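Local atomic coordinates of PnpC (Pseudomonas putida, PDB entry 3N9T), a protein that probably catalyses the intradiol ring cleavage of hydroxyquinol by dioxygen at a non-haem ferric iron centre. Residues 213-218 with 246-251. Numbering follows the deposited sequence.
Sequences AWRPAH and DAVFGV. With FE (Fe (III) ion), chain D.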
ATOM      1  N   ALA A 213       5.195  -2.649 -20.870  1.00 17.33           N
ATOM      2  CA  ALA A 213       5.093  -3.795 -19.986  1.00 17.99           C
ATOM      3  C   ALA A 213       6.079  -4.921 -20.327  1.00 18.02           C
ATOM      4  O   ALA A 213       5.839  -6.074 -19.939  1.00 19.78           O
ATOM      5  CB  ALA A 213       3.613  -4.315 -19.969  1.00 16.59           C
ATOM      6  N   TRP A 214       7.174  -4.631 -21.047  1.00 18.12           N
ATOM      7  CA  TRP A 214       8.051  -5.726 -21.519  1.00 18.84           C
ATOM      8  C   TRP A 214       9.165  -6.077 -20.562  1.00 18.67           C
ATOM      9  O   TRP A 214       9.841  -5.198 -19.994  1.00 18.36           O
ATOM     10  CB  TRP A 214       8.674  -5.468 -22.898  1.00 19.05           C
ATOM     11  CG  TRP A 214       7.685  -5.427 -24.007  1.00 20.18           C
ATOM     12  CD1 TRP A 214       6.966  -4.346 -24.404  1.00 24.59           C
ATOM     13  CD2 TRP A 214       7.278  -6.507 -24.844  1.00 23.12           C
ATOM     14  NE1 TRP A 214       6.134  -4.684 -25.443  1.00 26.27           N
ATOM     15  CE2 TRP A 214       6.311  -6.000 -25.744  1.00 25.40           C
ATOM     16  CE3 TRP A 214       7.674  -7.847 -24.970  1.00 25.05           C
ATOM     17  CZ2 TRP A 214       5.740  -6.776 -26.741  1.00 26.19           C
ATOM     18  CZ3 TRP A 214       7.089  -8.615 -25.949  1.00 23.89           C
ATOM     19  CH2 TRP A 214       6.095  -8.098 -26.792  1.00 25.55           C
ATOM     20  N   ARG A 215       9.423  -7.373 -20.477  1.00 17.68           N
ATOM     21  CA  ARG A 215      10.730  -7.839 -20.034  1.00 17.26           C
ATOM     22  C   ARG A 215      11.691  -8.178 -21.173  1.00 16.08           C
ATOM     23  O   ARG A 215      11.282  -8.815 -22.143  1.00 15.79           O
ATOM     24  CB  ARG A 215      10.564  -9.035 -19.171  1.00 17.34           C
ATOM     25  CG  ARG A 215       9.564  -8.709 -18.045  1.00 20.79           C
ATOM     26  CD  ARG A 215      10.034  -9.237 -16.734  1.00 21.58           C
ATOM     27  NE  ARG A 215      11.385  -8.816 -16.411  1.00 18.55           N
ATOM     28  CZ  ARG A 215      12.197  -9.552 -15.681  1.00 21.00           C
ATOM     29  NH1 ARG A 215      11.769 -10.701 -15.198  1.00 21.48           N
ATOM     30  NH2 ARG A 215      13.420  -9.145 -15.404  1.00 17.00           N
ATOM     31  N   PRO A 216      12.961  -7.769 -21.047  1.00 15.09           N
ATOM     32  CA  PRO A 216      13.950  -8.315 -21.992  1.00 15.39           C
ATOM     33  C   PRO A 216      14.067  -9.832 -21.894  1.00 15.77           C
ATOM     34  O   PRO A 216      13.868 -10.403 -20.823  1.00 14.58           O
ATOM     35  CB  PRO A 216      15.277  -7.697 -21.549  1.00 14.63           C
ATOM     36  CG  PRO A 216      15.046  -7.241 -20.133  1.00 13.34           C
ATOM     37  CD  PRO A 216      13.587  -7.026 -19.926  1.00 14.36           C
ATOM     38  N   ALA A 217      14.439 -10.460 -23.015  1.00 14.89           N
ATOM     39  CA  ALA A 217      14.650 -11.914 -23.084  1.00 15.02           C
ATOM     40  C   ALA A 217      15.646 -12.412 -22.037  1.00 14.13           C
ATOM     41  O   ALA A 217      16.663 -11.776 -21.783  1.00 13.59           O
ATOM     42  CB  ALA A 217      15.087 -12.312 -24.527  1.00 13.69           C
ATOM     43  N   HIS A 218      15.306 -13.506 -21.359  1.00 14.97           N
ATOM     44  CA  HIS A 218      16.197 -14.040 -20.331  1.00 16.37           C
ATOM     45  C   HIS A 218      16.051 -15.506 -20.108  1.00 16.30           C
ATOM     46  O   HIS A 218      14.991 -16.072 -20.387  1.00 14.56           O
ATOM     47  CB  HIS A 218      15.981 -13.355 -18.980  1.00 16.37           C
ATOM     48  CG  HIS A 218      14.552 -13.386 -18.496  1.00 19.93           C
ATOM     49  ND1 HIS A 218      13.612 -12.472 -18.907  1.00 16.10           N
ATOM     50  CD2 HIS A 218      13.919 -14.204 -17.614  1.00 20.24           C
ATOM     51  CE1 HIS A 218      12.450 -12.744 -18.314  1.00 22.76           C
ATOM     52  NE2 HIS A 218      12.606 -13.796 -17.531  1.00 26.90           N
ATOM     53  N   ASP A 246      13.713  -2.647 -18.584  1.00 15.26           N
ATOM     54  CA  ASP A 246      13.030  -3.785 -17.989  1.00 15.31           C
ATOM     55  C   ASP A 246      11.925  -3.274 -17.098  1.00 15.25           C
ATOM     56  O   ASP A 246      12.195  -2.496 -16.141  1.00 16.84           O
ATOM     57  CB  ASP A 246      14.034  -4.632 -17.172  1.00 13.99           C
ATOM     58  CG  ASP A 246      13.403  -5.931 -16.583  1.00 17.31           C
ATOM     59  OD1 ASP A 246      12.191  -6.230 -16.791  1.00 15.64           O
ATOM     60  OD2 ASP A 246      14.121  -6.666 -15.894  1.00 16.54           O
ATOM     61  N   ALA A 247      10.702  -3.714 -17.370  1.00 15.98           N
ATOM     62  CA  ALA A 247       9.535  -3.274 -16.600  1.00 16.42           C
ATOM     63  C   ALA A 247       9.635  -3.563 -15.084  1.00 17.04           C
ATOM     64  O   ALA A 247       8.923  -2.934 -14.272  1.00 13.19           O
ATOM     65  CB  ALA A 247       8.237  -3.854 -17.152  1.00 15.77           C
ATOM     66  N   VAL A 248      10.482  -4.530 -14.714  1.00 17.91           N
ATOM     67  CA  VAL A 248      10.570  -4.867 -13.287  1.00 18.50           C
ATOM     68  C   VAL A 248      12.004  -4.716 -12.813  1.00 18.82           C
ATOM     69  O   VAL A 248      12.369  -5.215 -11.777  1.00 18.83           O
ATOM     70  CB  VAL A 248       9.998  -6.271 -12.983  1.00 20.06           C
ATOM     71  CG1 VAL A 248       8.543  -6.442 -13.504  1.00 16.40           C
ATOM     72  CG2 VAL A 248      10.869  -7.381 -13.638  1.00 18.84           C
ATOM     73  N   PHE A 249      12.801  -4.007 -13.609  1.00 19.10           N
ATOM     74  CA  PHE A 249      14.135  -3.591 -13.260  1.00 18.56           C
ATOM     75  C   PHE A 249      15.058  -4.769 -12.828  1.00 19.28           C
ATOM     76  O   PHE A 249      15.874  -4.591 -11.922  1.00 17.50           O
ATOM     77  CB  PHE A 249      14.061  -2.531 -12.143  1.00 20.48           C
ATOM     78  CG  PHE A 249      12.975  -1.512 -12.335  1.00 17.49           C
ATOM     79  CD1 PHE A 249      13.138  -0.497 -13.270  1.00 18.78           C
ATOM     80  CD2 PHE A 249      11.791  -1.580 -11.609  1.00 14.77           C
ATOM     81  CE1 PHE A 249      12.179   0.439 -13.495  1.00 16.10           C
ATOM     82  CE2 PHE A 249      10.774  -0.642 -11.834  1.00 16.12           C
ATOM     83  CZ  PHE A 249      10.996   0.407 -12.744  1.00 17.53           C
ATOM     84  N   GLY A 250      14.915  -5.923 -13.489  1.00 18.33           N
ATOM     85  CA  GLY A 250      15.726  -7.120 -13.213  1.00 17.77           C
ATOM     86  C   GLY A 250      17.184  -7.084 -13.728  1.00 17.61           C
ATOM     87  O   GLY A 250      18.046  -7.826 -13.246  1.00 16.66           O
ATOM     88  N   VAL A 251      17.442  -6.267 -14.745  1.00 16.89           N
ATOM     89  CA  VAL A 251      18.668  -6.369 -15.519  1.00 16.24           C
ATOM     90  C   VAL A 251      19.754  -5.721 -14.701  1.00 16.74           C
ATOM     91  O   VAL A 251      19.543  -4.623 -14.158  1.00 16.68           O
ATOM     92  CB  VAL A 251      18.568  -5.588 -16.903  1.00 16.23           C
ATOM     93  CG1 VAL A 251      19.922  -5.648 -17.722  1.00 14.43           C
ATOM     94  CG2 VAL A 251      17.438  -6.134 -17.754  1.00 16.93           C
TER
HETATM   95 FE    FE D 292      11.192 -14.820 -16.613  1.00 40.62          FE
HETATM   96  O   HOH W   1      10.211 -14.500 -14.757  1.00 41.05           O
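Beside the ferric site of this intradiol dioxygenase, R215 is locked to D246 in a side-on salt bridge that joins the iron-bearing strand 214-224 to the loop after strand 231-237. R215 NE meets D246 OD1 at 2.7 Å. R215 NH2 meets D246 OD2 at 2.6 Å, both oxygens being approached on their syn sides by nearly straight bonds. Guanidinium and carboxylate lie only 4° from coplanar. D246 reaches across because its CG lies anti to its backbone N (chi1 -176°). Its own loop grips the carboxylate from above its plane: the backbone N of V248 bonds to D246 OD1, closing an Asx turn within the type I turn 246-249, while G250 N bonds to D246 OD2. V248 CG2 rests over one guanidinium face, 3.2 Å from R215 NE, and P216 CG packs against V251 CG2 at 3.6 Å. The backbones are tied where A247 N donates to W214 O (3.1 Å). Three residues on from R215, H218 NE2 binds the iron alongside Y160, Y194 and H220; H218 ND1 donates to P216 O nearly in its ring plane, fixing the imidazole's rotation. With an asparagine at D246, its amide NH2 would face an arginine N-H, and one of the paired bonds would probably be lost with the carboxylate's charge. Each carboxylate oxygen accepts two hydrogen bonds, which probably restrains R215 beside Y194 and H220 and offsets its positive charge close to the metal.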